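Local structure of PP1b (Porcine reproductive and respiratory syndrome virus, 6JDR) at residues H28-Q33 / P55-T61; L64-L68 / H232-L236; A286-Y291 / R354-L358; T302-Y306 / D404-R408; K309-Y313 / I368-D372. The protein probably couples ATP hydrolysis to 5'-to-3' unwinding of RNA and DNA duplexes, as the helicase piece of the viral replicase polyprotein. The protein carries 1 engineered substitution. All coordinates share one frame; numbering follows the deposited sequence.

Contact 1 (H28-Q33 / P55-T61). With ZN (zinc ion), chain C; ZN (zinc ion), chain B.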
# COMPACT_ATOMS: atom_id res chain seq x y z
N HIS A 28 30.64 -14.93 -1.83
CA HIS A 28 29.67 -14.73 -2.91
C HIS A 28 30.27 -14.41 -4.27
O HIS A 28 29.53 -14.27 -5.25
CB HIS A 28 28.66 -13.65 -2.52
CG HIS A 28 27.64 -14.12 -1.54
ND1 HIS A 28 27.65 -13.74 -0.22
CD2 HIS A 28 26.58 -14.95 -1.69
CE1 HIS A 28 26.63 -14.31 0.41
NE2 HIS A 28 25.97 -15.05 -0.46
N THR A 29 31.60 -14.31 -4.36
CA THR A 29 32.26 -14.19 -5.66
C THR A 29 32.00 -15.40 -6.56
O THR A 29 32.18 -15.32 -7.77
CB THR A 29 33.79 -14.02 -5.52
OG1 THR A 29 34.31 -15.03 -4.65
CG2 THR A 29 34.14 -12.65 -4.96
N HIS A 30 31.60 -16.53 -5.97
CA HIS A 30 31.47 -17.78 -6.73
C HIS A 30 30.02 -18.28 -6.86
O HIS A 30 29.80 -19.42 -7.28
CB HIS A 30 32.35 -18.86 -6.07
CG HIS A 30 33.81 -18.72 -6.39
ND1 HIS A 30 34.54 -17.59 -6.08
CD2 HIS A 30 34.68 -19.58 -6.97
CE1 HIS A 30 35.79 -17.76 -6.47
NE2 HIS A 30 35.90 -18.96 -7.01
N PHE A 31 29.04 -17.45 -6.51
CA PHE A 31 27.62 -17.84 -6.60
C PHE A 31 26.78 -16.80 -7.36
O PHE A 31 25.60 -16.61 -7.06
CB PHE A 31 27.05 -18.10 -5.21
CG PHE A 31 27.75 -19.19 -4.45
CD1 PHE A 31 27.37 -20.52 -4.60
CD2 PHE A 31 28.79 -18.89 -3.58
CE1 PHE A 31 28.01 -21.53 -3.91
CE2 PHE A 31 29.44 -19.90 -2.88
CZ PHE A 31 29.05 -21.22 -3.04
N HIS A 32 27.40 -16.16 -8.35
CA HIS A 32 26.73 -15.14 -9.16
C HIS A 32 26.91 -15.47 -10.63
O HIS A 32 27.86 -15.01 -11.28
CB HIS A 32 27.30 -13.77 -8.83
CG HIS A 32 26.56 -12.63 -9.46
ND1 HIS A 32 25.52 -11.99 -8.84
CD2 HIS A 32 26.74 -12.01 -10.65
CE1 HIS A 32 25.07 -11.02 -9.62
NE2 HIS A 32 25.80 -11.02 -10.73
N GLN A 33 26.00 -16.27 -11.17
CA GLN A 33 26.12 -16.78 -12.53
C GLN A 33 25.63 -15.77 -13.58
O GLN A 33 25.83 -15.97 -14.77
CB GLN A 33 25.36 -18.10 -12.67
CG GLN A 33 25.86 -19.17 -11.71
CD GLN A 33 25.23 -20.53 -11.95
OE1 GLN A 33 24.05 -20.64 -12.29
NE2 GLN A 33 26.02 -21.58 -11.77
N PRO A 55 38.04 -23.38 -9.76
CA PRO A 55 36.88 -23.82 -8.98
C PRO A 55 35.57 -23.26 -9.57
O PRO A 55 35.47 -22.06 -9.80
CB PRO A 55 37.14 -23.23 -7.59
CG PRO A 55 38.62 -23.11 -7.51
CD PRO A 55 39.09 -22.80 -8.91
N PRO A 56 34.58 -24.14 -9.82
CA PRO A 56 33.42 -23.72 -10.60
C PRO A 56 32.43 -22.87 -9.81
O PRO A 56 32.44 -22.89 -8.57
CB PRO A 56 32.78 -25.05 -10.99
CG PRO A 56 33.08 -25.95 -9.85
CD PRO A 56 34.42 -25.51 -9.30
N LEU A 57 31.59 -22.12 -10.52
CA LEU A 57 30.55 -21.31 -9.90
C LEU A 57 29.46 -22.20 -9.33
O LEU A 57 29.17 -23.27 -9.87
CB LEU A 57 29.95 -20.34 -10.92
CG LEU A 57 30.89 -19.29 -11.53
CD1 LEU A 57 30.23 -18.59 -12.71
CD2 LEU A 57 31.34 -18.28 -10.47
N GLY A 58 28.86 -21.76 -8.23
CA GLY A 58 27.75 -22.47 -7.59
C GLY A 58 26.41 -21.85 -7.92
O GLY A 58 26.33 -20.80 -8.57
N LYS A 59 25.34 -22.51 -7.47
CA LYS A 59 23.98 -22.04 -7.69
C LYS A 59 23.71 -20.82 -6.83
O LYS A 59 24.28 -20.68 -5.75
CB LYS A 59 22.99 -23.16 -7.34
CG LYS A 59 21.51 -22.82 -7.48
CD LYS A 59 20.65 -23.96 -6.97
CE LYS A 59 19.16 -23.66 -7.09
NZ LYS A 59 18.69 -23.77 -8.50
N GLY A 60 22.83 -19.94 -7.30
CA GLY A 60 22.44 -18.75 -6.55
C GLY A 60 22.00 -19.07 -5.13
O GLY A 60 21.36 -20.10 -4.88
N THR A 61 22.35 -18.18 -4.20
CA THR A 61 22.00 -18.33 -2.78
C THR A 61 20.86 -17.40 -2.37
O THR A 61 20.43 -17.41 -1.21
CB THR A 61 23.20 -17.98 -1.88
OG1 THR A 61 23.59 -16.62 -2.09
CG2 THR A 61 24.37 -18.90 -2.19
ZN ZN C . 28.20 -12.04 0.91
ZN ZN B . 25.42 -9.74 -12.41
O HOH W 1 36.92 -19.73 -9.51
O HOH W 2 24.35 -15.99 -4.72
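The ring of Phe31 turns one edge to the carbonyl of Lys59, with CD1 3.3 Å from Lys59 O, while Gly58 CA and Thr61 CG2 approach it obliquely; Tyr27 meets the same ring from outside the pair. This is the zinc-binding domain of the arterivirus helicase, where a chain almost without helix or strand is held by metals. His28 offers Thr61 OG1 its imidazole edge: NE2 makes a weak, bent hydrogen bond in the ring plane, and ND1 on the other side of the ring binds one zinc together with Cys7, Cys10 and Cys25. Tyr9 stacks on the His28 ring. His32 gives NE2 to a second zinc, shared with Cys20, His34 and Cys35, and so fixes the far end of 28-33. The His30 ring lies with an edge near the Pro55 and Pro56 carbonyls. Its ND1 donates to Thr29 OG1, only 5° out of the ring plane, and its NE2 reaches Pro55 O through a water, though its bond to that water is weak. A second water joins Phe31 O to Thr61 N. The direct backbone link is short and straight, Gly58 N to His30 O at 2.7 Å. Beside it Leu57 CA brings its hydrogen to the same oxygen, at 3.3 Å from His30 O.

Contact 2 (L64-L68 / H232-L236)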
# COMPACT_ATOMS: atom_id res chain seq x y z
N LEU A 64 17.42 -12.95 -5.46
CA LEU A 64 18.01 -12.00 -6.41
C LEU A 64 18.52 -12.71 -7.65
O LEU A 64 18.38 -12.21 -8.76
CB LEU A 64 19.16 -11.23 -5.76
CG LEU A 64 19.89 -10.21 -6.64
CD1 LEU A 64 18.95 -9.09 -7.06
CD2 LEU A 64 21.10 -9.64 -5.91
N ASP A 65 19.12 -13.87 -7.45
CA ASP A 65 19.74 -14.61 -8.54
C ASP A 65 18.68 -15.15 -9.49
O ASP A 65 18.89 -15.19 -10.70
CB ASP A 65 20.61 -15.73 -7.98
CG ASP A 65 21.68 -15.21 -7.04
OD1 ASP A 65 22.42 -14.29 -7.44
OD2 ASP A 65 21.78 -15.71 -5.89
N GLU A 66 17.53 -15.54 -8.94
CA GLU A 66 16.42 -16.00 -9.76
C GLU A 66 15.85 -14.83 -10.55
O GLU A 66 15.59 -14.96 -11.75
CB GLU A 66 15.34 -16.63 -8.89
CG GLU A 66 15.78 -17.90 -8.18
CD GLU A 66 16.20 -19.00 -9.13
OE1 GLU A 66 15.49 -19.27 -10.12
OE2 GLU A 66 17.26 -19.61 -8.88
N VAL A 67 15.67 -13.69 -9.90
CA VAL A 67 15.23 -12.48 -10.58
C VAL A 67 16.15 -12.14 -11.75
O VAL A 67 15.69 -11.86 -12.85
CB VAL A 67 15.14 -11.29 -9.60
CG1 VAL A 67 14.96 -9.97 -10.34
CG2 VAL A 67 14.00 -11.49 -8.62
N LEU A 68 17.46 -12.21 -11.50
CA LEU A 68 18.45 -11.82 -12.50
C LEU A 68 18.51 -12.73 -13.73
O LEU A 68 19.12 -12.36 -14.72
CB LEU A 68 19.84 -11.70 -11.87
CG LEU A 68 20.09 -10.51 -10.94
CD1 LEU A 68 21.45 -10.63 -10.27
CD2 LEU A 68 19.97 -9.18 -11.68
N HIS A 232 10.29 -7.16 -11.38
CA HIS A 232 10.76 -7.75 -10.12
C HIS A 232 12.01 -7.06 -9.60
O HIS A 232 12.10 -6.77 -8.41
CB HIS A 232 11.01 -9.26 -10.29
CG HIS A 232 9.78 -10.06 -10.55
ND1 HIS A 232 9.78 -11.43 -10.58
CD2 HIS A 232 8.51 -9.67 -10.80
CE1 HIS A 232 8.56 -11.87 -10.85
NE2 HIS A 232 7.77 -10.82 -10.99
N LEU A 233 12.96 -6.79 -10.48
CA LEU A 233 14.21 -6.14 -10.09
C LEU A 233 13.99 -4.71 -9.60
O LEU A 233 14.62 -4.28 -8.63
CB LEU A 233 15.22 -6.15 -11.25
CG LEU A 233 16.63 -5.63 -10.93
CD1 LEU A 233 17.32 -6.53 -9.91
CD2 LEU A 233 17.47 -5.51 -12.19
N ASP A 234 13.09 -3.98 -10.26
CA ASP A 234 12.76 -2.62 -9.82
C ASP A 234 12.12 -2.63 -8.43
O ASP A 234 12.35 -1.72 -7.64
CB ASP A 234 11.81 -1.93 -10.80
CG ASP A 234 12.49 -1.54 -12.09
OD1 ASP A 234 13.73 -1.36 -12.09
OD2 ASP A 234 11.80 -1.41 -13.11
N VAL A 235 11.33 -3.65 -8.14
CA VAL A 235 10.70 -3.77 -6.84
C VAL A 235 11.77 -3.99 -5.76
O VAL A 235 11.70 -3.40 -4.68
CB VAL A 235 9.65 -4.90 -6.80
CG1 VAL A 235 9.21 -5.20 -5.38
CG2 VAL A 235 8.46 -4.52 -7.66
N LEU A 236 12.76 -4.82 -6.07
CA LEU A 236 13.87 -5.04 -5.16
C LEU A 236 14.71 -3.77 -4.95
O LEU A 236 15.22 -3.54 -3.86
CB LEU A 236 14.75 -6.19 -5.66
CG LEU A 236 14.13 -7.58 -5.64
CD1 LEU A 236 15.15 -8.59 -6.13
CD2 LEU A 236 13.65 -7.95 -4.24
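Val67 pushes both methyls against helix 232-239, and the rest of the contact gathers round it. This is a helix-to-helix packing that joins the short helix 63-67, which follows the zinc-binding loops, to the P-loop NTPase-like helicase core. With CG1 anti to the backbone N (chi1 168°), Val67 lays that methyl over the start of the Leu233 side chain, 3.9 Å from Leu233 CB, while CG2 meets Leu236 CD1 tip to tip. The CB of His232 touches both valine methyls, at 4.0 Å from CG1; its imidazole leads away, toward Ser260. Leu64 and Leu233 share one conformation, CG anti to N and chi2 near 65°, which carries CD1 of each into the interface. There Leu64 CD1 lies 3.9 Å from Leu236 CD1 and slightly farther from Leu233 CD1. Leu236 takes the other common form, CG beside its backbone N and chi2 extended, and its CD1 thereby touches both Leu64 CD1 and Val67 CG2. No hydrogen bond crosses; the joint is wholly apolar. Helix 134-142 adds to it, Met134 touching Leu64 and Val137 touching Leu236. Leu68, which also rests on the zinc ligand His32, completes the row by setting CD2 4.1 Å from Leu233 CD1.

Contact 3 (A286-Y291 / R354-L358)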
# COMPACT_ATOMS: atom_id res chain seq x y z
N ALA A 286 -15.38 1.00 13.70
CA ALA A 286 -15.66 0.66 15.10
C ALA A 286 -15.65 -0.84 15.32
O ALA A 286 -15.15 -1.32 16.33
CB ALA A 286 -16.99 1.25 15.54
N ILE A 287 -16.20 -1.59 14.36
CA ILE A 287 -16.31 -3.04 14.48
C ILE A 287 -15.06 -3.80 14.04
O ILE A 287 -14.95 -5.01 14.27
CB ILE A 287 -17.55 -3.59 13.73
CG1 ILE A 287 -17.39 -3.48 12.21
CG2 ILE A 287 -18.81 -2.88 14.19
CD1 ILE A 287 -18.47 -4.20 11.43
N GLN A 288 -14.11 -3.09 13.43
CA GLN A 288 -12.91 -3.72 12.84
C GLN A 288 -12.17 -4.70 13.77
O GLN A 288 -11.82 -5.80 13.34
CB GLN A 288 -11.95 -2.65 12.30
CG GLN A 288 -10.74 -3.21 11.54
CD GLN A 288 -11.14 -4.09 10.36
OE1 GLN A 288 -11.61 -3.60 9.34
NE2 GLN A 288 -10.94 -5.40 10.51
N PRO A 289 -11.94 -4.32 15.05
CA PRO A 289 -11.30 -5.23 16.01
C PRO A 289 -11.80 -6.68 16.03
O PRO A 289 -11.04 -7.58 16.39
CB PRO A 289 -11.58 -4.56 17.35
CG PRO A 289 -11.57 -3.11 17.03
CD PRO A 289 -12.15 -2.98 15.64
N ASP A 290 -13.06 -6.90 15.64
CA ASP A 290 -13.64 -8.25 15.61
C ASP A 290 -13.39 -9.05 14.33
O ASP A 290 -13.83 -10.20 14.23
CB ASP A 290 -15.16 -8.19 15.83
CG ASP A 290 -15.53 -8.09 17.29
OD1 ASP A 290 -15.77 -9.14 17.91
OD2 ASP A 290 -15.56 -6.96 17.81
N TYR A 291 -12.69 -8.48 13.35
CA TYR A 291 -12.52 -9.14 12.05
C TYR A 291 -11.08 -9.11 11.55
O TYR A 291 -10.35 -8.15 11.79
CB TYR A 291 -13.44 -8.50 11.02
CG TYR A 291 -14.90 -8.58 11.41
CD1 TYR A 291 -15.65 -9.71 11.11
CD2 TYR A 291 -15.52 -7.53 12.10
CE1 TYR A 291 -16.99 -9.80 11.48
CE2 TYR A 291 -16.85 -7.61 12.47
CZ TYR A 291 -17.58 -8.75 12.16
OH TYR A 291 -18.90 -8.84 12.51
N ARG A 354 -19.17 -6.82 24.45
CA ARG A 354 -18.75 -6.75 23.04
C ARG A 354 -19.73 -7.40 22.08
O ARG A 354 -20.15 -6.79 21.10
CB ARG A 354 -17.36 -7.37 22.85
CG ARG A 354 -16.24 -6.37 22.59
CD ARG A 354 -16.17 -5.95 21.12
NE ARG A 354 -15.68 -4.58 20.95
CZ ARG A 354 -15.54 -3.96 19.78
NH1 ARG A 354 -15.82 -4.58 18.64
NH2 ARG A 354 -15.10 -2.71 19.75
N GLN A 355 -20.10 -8.65 22.36
CA GLN A 355 -20.98 -9.40 21.48
C GLN A 355 -22.30 -8.67 21.24
O GLN A 355 -22.69 -8.46 20.09
CB GLN A 355 -21.25 -10.80 22.04
N ARG A 356 -22.96 -8.26 22.33
CA ARG A 356 -24.23 -7.51 22.26
C ARG A 356 -24.06 -6.17 21.55
O ARG A 356 -24.90 -5.78 20.75
CB ARG A 356 -24.78 -7.23 23.66
CG ARG A 356 -25.25 -8.45 24.44
CD ARG A 356 -25.97 -8.03 25.72
NE ARG A 356 -25.94 -9.07 26.74
CZ ARG A 356 -26.67 -10.19 26.72
NH1 ARG A 356 -27.51 -10.44 25.71
NH2 ARG A 356 -26.57 -11.07 27.71
N ALA A 357 -22.99 -5.46 21.88
CA ALA A 357 -22.73 -4.15 21.28
C ALA A 357 -22.44 -4.28 19.79
O ALA A 357 -22.86 -3.44 19.00
CB ALA A 357 -21.57 -3.46 21.99
N LEU A 358 -21.72 -5.33 19.40
CA LEU A 358 -21.43 -5.59 18.00
C LEU A 358 -22.71 -5.83 17.21
O LEU A 358 -22.86 -5.34 16.09
CB LEU A 358 -20.49 -6.79 17.84
CG LEU A 358 -20.15 -7.22 16.41
CD1 LEU A 358 -19.63 -6.05 15.58
CD2 LEU A 358 -19.14 -8.36 16.42
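Asp290 and Arg354 form the one salt bridge of this contact, OD2 of Asp290 being modelled 2.5 Å from NH1 of Arg354, shorter than such a bond should be, so the exact distance is doubtful. A single nitrogen does the work: it comes nearly in line with the carboxylate C-O bond, but the oxygen is tilted 25° out of the guanidinium plane, and the N-H points off the line at 130°. The arginine bends at chi2 and chi3, which sets its head beside the end of helix 281-287. NH2 donates to Val380 O, outside the two segments, and Phe381 makes a cation-pi contact with the same group, which would fix its rotation. Edge-on to the guanidinium sits Ala286 O, 3.7 Å from NH2 of Arg354.

The apolar share belongs to Leu358, one turn farther along its helix. Holding CG anti to N (chi1 177°), it splits its methyls between two neighbours. CD1 packs on the CB and CG2 of Ile287, with 3.6 Å to CG2, their side chains crossing at about a right angle. CD2 lies against the carboxylate end of Asp290, 3.7 Å from its CG, and also near Tyr291 OH.

The pair thus joins the C-terminal end of helix 281-287, and the 3-10 turn that follows it, to the first turn of helix 354-361. Ile287 also touches Leu295 of strand 294-297.

Contact 4 (T302-Y306 / D404-R408)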
# COMPACT_ATOMS: atom_id res chain seq x y z
N THR A 302 -23.19 6.05 8.06
CA THR A 302 -24.30 5.78 8.96
C THR A 302 -24.24 6.82 10.08
O THR A 302 -23.18 7.01 10.68
CB THR A 302 -24.22 4.37 9.56
OG1 THR A 302 -24.13 3.41 8.50
CG2 THR A 302 -25.44 4.06 10.42
N ARG A 303 -25.36 7.49 10.34
CA ARG A 303 -25.40 8.55 11.35
C ARG A 303 -25.34 7.97 12.76
O ARG A 303 -25.95 6.94 13.05
CB ARG A 303 -26.67 9.39 11.18
CG ARG A 303 -26.71 10.64 12.05
CD ARG A 303 -28.02 11.40 11.87
NE ARG A 303 -28.10 12.08 10.58
CZ ARG A 303 -29.17 12.72 10.12
NH1 ARG A 303 -30.29 12.77 10.84
NH2 ARG A 303 -29.13 13.30 8.93
N VAL A 304 -24.59 8.64 13.63
CA VAL A 304 -24.48 8.26 15.03
C VAL A 304 -24.72 9.49 15.90
O VAL A 304 -23.99 10.48 15.80
CB VAL A 304 -23.11 7.64 15.35
CG1 VAL A 304 -22.99 7.32 16.84
CG2 VAL A 304 -22.88 6.39 14.51
N THR A 305 -25.74 9.41 16.75
CA THR A 305 -26.16 10.53 17.58
C THR A 305 -26.33 10.08 19.03
O THR A 305 -27.01 9.10 19.29
CB THR A 305 -27.49 11.12 17.08
OG1 THR A 305 -27.53 11.09 15.65
CG2 THR A 305 -27.68 12.55 17.57
N TYR A 306 -25.70 10.80 19.96
CA TYR A 306 -25.79 10.50 21.39
C TYR A 306 -26.82 11.40 22.08
O TYR A 306 -26.51 12.53 22.46
CB TYR A 306 -24.42 10.63 22.07
CG TYR A 306 -23.51 9.46 21.77
CD1 TYR A 306 -23.31 8.44 22.70
CD2 TYR A 306 -22.84 9.36 20.55
CE1 TYR A 306 -22.48 7.37 22.43
CE2 TYR A 306 -22.01 8.29 20.27
CZ TYR A 306 -21.83 7.30 21.21
OH TYR A 306 -21.00 6.24 20.93
N ASP A 404 -34.36 16.08 10.18
CA ASP A 404 -33.38 16.73 9.31
C ASP A 404 -31.95 16.46 9.76
O ASP A 404 -31.73 15.80 10.78
CB ASP A 404 -33.65 18.24 9.25
CG ASP A 404 -33.30 18.96 10.55
OD1 ASP A 404 -33.59 18.41 11.63
OD2 ASP A 404 -32.74 20.07 10.48
N ARG A 405 -30.99 16.99 9.00
CA ARG A 405 -29.56 16.84 9.30
C ARG A 405 -29.15 17.22 10.73
O ARG A 405 -28.19 16.66 11.25
CB ARG A 405 -28.73 17.65 8.29
CG ARG A 405 -29.00 19.15 8.28
CD ARG A 405 -28.13 19.86 7.26
NE ARG A 405 -26.74 19.98 7.70
CZ ARG A 405 -25.74 20.47 6.96
NH1 ARG A 405 -25.96 20.90 5.72
NH2 ARG A 405 -24.51 20.52 7.47
N ASN A 406 -29.87 18.15 11.35
CA ASN A 406 -29.60 18.55 12.73
C ASN A 406 -30.46 17.82 13.78
O ASN A 406 -30.54 18.26 14.93
CB ASN A 406 -29.78 20.07 12.88
CG ASN A 406 -28.71 20.85 12.14
OD1 ASN A 406 -27.52 20.69 12.39
ND2 ASN A 406 -29.13 21.72 11.22
N ASN A 407 -31.07 16.70 13.39
CA ASN A 407 -31.90 15.88 14.28
C ASN A 407 -33.04 16.67 14.94
O ASN A 407 -33.20 16.65 16.17
CB ASN A 407 -31.04 15.19 15.35
CG ASN A 407 -30.09 14.17 14.76
OD1 ASN A 407 -30.48 13.31 13.97
ND2 ASN A 407 -28.82 14.25 15.15
N ARG A 408 -33.83 17.35 14.12
CA ARG A 408 -35.03 18.05 14.56
C ARG A 408 -36.23 17.43 13.86
O ARG A 408 -36.21 17.23 12.64
CB ARG A 408 -34.94 19.54 14.24
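Asp404 presents its carbonyl to Arg303, whose NH1 makes a weak hydrogen bond to Asp404 O at 3.4 Å. The aspartate's own carboxylate serves the turn instead: OD1 of Asp404 accepts from Arg408 N at 2.7 Å, nearly along its C-O bond. Arg405 follows, with CA 3.6 Å from Arg303 NH2 and its carbonyl oxygen standing 4.1 Å above the guanidinium plane, over its centre. Residues 404-407 make a type I beta turn, closed by the amide of Asn407 on Asp404 O, which therefore serves two donors. Through the side chains of Arg303 and Thr305 the turn meets strand 303-307, the outermost strand of the parallel sheet in the second RecA-like half of the helicase core; Val304 of that strand also bonds through its backbone to Lys386. Arg303 stretches out to the turn, CG anti to the backbone N (chi1 -172°), then bends at chi3; its NH2 donates to Thr388 O and Val390 O, so the head is held mainly from outside the turn. Asn407 ends the contact with both halves of its amide. OD1 accepts weakly from Arg303 NH1 at 3.2 Å, the amide plane standing 75° to the guanidinium, while ND2 lies against Thr305, 3.2 Å from CG2. Asn407 also packs on Phe369 of the neighbouring strand.

Contact 5 (K309-Y313 / I368-D372)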
# COMPACT_ATOMS: atom_id res chain seq x y z
N LYS A 309 -31.73 12.18 26.36
CA LYS A 309 -32.95 11.59 26.89
C LYS A 309 -33.47 10.50 25.94
O LYS A 309 -33.17 10.54 24.75
CB LYS A 309 -34.02 12.66 27.09
CG LYS A 309 -33.76 13.56 28.28
CD LYS A 309 -34.86 14.59 28.47
CE LYS A 309 -34.73 15.33 29.80
NZ LYS A 309 -33.42 16.04 29.93
N PRO A 310 -34.24 9.54 26.46
CA PRO A 310 -34.74 8.41 25.65
C PRO A 310 -35.48 8.85 24.38
O PRO A 310 -36.04 9.94 24.34
CB PRO A 310 -35.70 7.69 26.60
CG PRO A 310 -35.24 8.05 27.96
CD PRO A 310 -34.70 9.44 27.86
N VAL A 311 -35.48 7.99 23.37
CA VAL A 311 -36.09 8.31 22.08
C VAL A 311 -36.59 7.05 21.37
O VAL A 311 -36.13 5.94 21.66
CB VAL A 311 -35.08 9.08 21.19
CG1 VAL A 311 -33.94 8.18 20.73
CG2 VAL A 311 -35.79 9.72 20.01
N ARG A 312 -37.55 7.22 20.46
CA ARG A 312 -38.20 6.10 19.78
C ARG A 312 -38.05 6.19 18.25
O ARG A 312 -39.04 6.11 17.52
CB ARG A 312 -39.69 6.07 20.14
CG ARG A 312 -39.98 5.94 21.63
CD ARG A 312 -39.74 4.53 22.14
NE ARG A 312 -40.34 4.33 23.46
CZ ARG A 312 -41.64 4.12 23.69
NH1 ARG A 312 -42.52 4.08 22.68
NH2 ARG A 312 -42.07 3.96 24.94
N TYR A 313 -36.81 6.35 17.78
CA TYR A 313 -36.55 6.41 16.34
C TYR A 313 -36.19 5.04 15.78
O TYR A 313 -35.26 4.40 16.25
CB TYR A 313 -35.43 7.41 16.03
CG TYR A 313 -35.75 8.86 16.35
CD1 TYR A 313 -37.03 9.39 16.15
CD2 TYR A 313 -34.76 9.72 16.82
CE1 TYR A 313 -37.31 10.71 16.43
CE2 TYR A 313 -35.04 11.05 17.10
CZ TYR A 313 -36.32 11.54 16.91
OH TYR A 313 -36.59 12.86 17.18
N ILE A 368 -28.25 5.54 13.63
CA ILE A 368 -28.43 4.88 14.92
C ILE A 368 -28.36 5.94 16.02
O ILE A 368 -27.44 6.75 16.07
CB ILE A 368 -27.41 3.73 15.13
CG1 ILE A 368 -27.67 2.98 16.46
CG2 ILE A 368 -25.96 4.21 15.01
CD1 ILE A 368 -26.84 3.44 17.65
N PHE A 369 -29.38 5.96 16.88
CA PHE A 369 -29.44 6.88 18.01
C PHE A 369 -29.15 6.10 19.28
O PHE A 369 -29.75 5.05 19.52
CB PHE A 369 -30.82 7.54 18.10
CG PHE A 369 -31.15 8.40 16.91
CD1 PHE A 369 -31.68 7.83 15.76
CD2 PHE A 369 -30.93 9.77 16.95
CE1 PHE A 369 -31.98 8.62 14.66
CE2 PHE A 369 -31.23 10.56 15.85
CZ PHE A 369 -31.76 9.99 14.71
N VAL A 370 -28.24 6.61 20.10
CA VAL A 370 -27.78 5.86 21.26
C VAL A 370 -28.05 6.64 22.55
O VAL A 370 -27.49 7.71 22.79
CB VAL A 370 -26.30 5.44 21.12
CG1 VAL A 370 -25.41 6.59 20.68
CG2 VAL A 370 -25.78 4.81 22.41
N TYR A 371 -28.95 6.09 23.37
CA TYR A 371 -29.21 6.59 24.71
C TYR A 371 -28.30 5.82 25.66
O TYR A 371 -28.53 4.64 25.93
CB TYR A 371 -30.68 6.40 25.08
CG TYR A 371 -31.04 6.89 26.46
CD1 TYR A 371 -30.87 8.22 26.81
CD2 TYR A 371 -31.54 6.02 27.42
CE1 TYR A 371 -31.19 8.68 28.08
CE2 TYR A 371 -31.86 6.47 28.69
CZ TYR A 371 -31.69 7.80 29.01
OH TYR A 371 -32.01 8.25 30.27
N ASP A 372 -27.26 6.50 26.14
CA ASP A 372 -26.20 5.85 26.91
C ASP A 372 -25.83 6.73 28.11
O ASP A 372 -24.73 7.27 28.17
CB ASP A 372 -24.98 5.61 26.02
CG ASP A 372 -23.88 4.82 26.71
OD1 ASP A 372 -24.20 4.04 27.63
OD2 ASP A 372 -22.70 4.98 26.34
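Two aromatic contacts carry the joint, Tyr313 on Phe369 and Pro310 on Tyr371. In the first, the edge of Tyr313 comes down on the face of Phe369: CD2 sits 3.5 Å above the ring plane, over its centre. The pair is edge-to-face, with planes at 58° and centroids 4.8 Å apart. In the second, Pro310 lies over a face of Tyr371 and makes a CH-pi contact, CG being 3.9 Å from the ring centroid and 21° off the normal. The proline nitrogen rides over the same face nearer its rim, and CD comes 3.6 Å from Tyr371 CE1. Tyr371 can meet it because CG stands anti to the backbone N (chi1 179°), which aligns the ring alongside the proline; His345 meets the Tyr371 ring too.

Aliphatic contact is slighter. Val311 touches Phe369 CB with CG1 at 4.1 Å, and its other methyl, CG2, lies over one face of the Tyr313 ring, toward its rim. The segments share no hydrogen bond; Tyr313 OH has a weak one with Glu409.

Phe369 and Tyr371 project from the same side of strand 367-371, alternating with Ile368 and Val370, which point away. The link 309-313, between strands 303-307 and 315-318, thus covers the part of that side formed by Phe369 and Tyr371, in the parallel sheet of the C-terminal RecA-like domain.

In the fold
From the N terminus, contact 1 closes the first loop, inside the zinc-binding domain, and contact 2 follows in series, its segment 64-68, on helix 63-67, closing a far longer loop onto the helicase core. The two touch where His32 meets Leu68 and Gly60 meets Asp65. The other three lie on the opposite side of the chain's centre, more than 40 Å from contact 2 between centres. Contact 3 crosses both contact 4 and contact 5, their segments alternating along the chain, while contact 5 opens and closes within the span of contact 4. Contacts 4 and 5 share neighbouring strands 303-307 and 367-371, joined by backbone bonds; contact 3 adds helices 281-287 and 354-361.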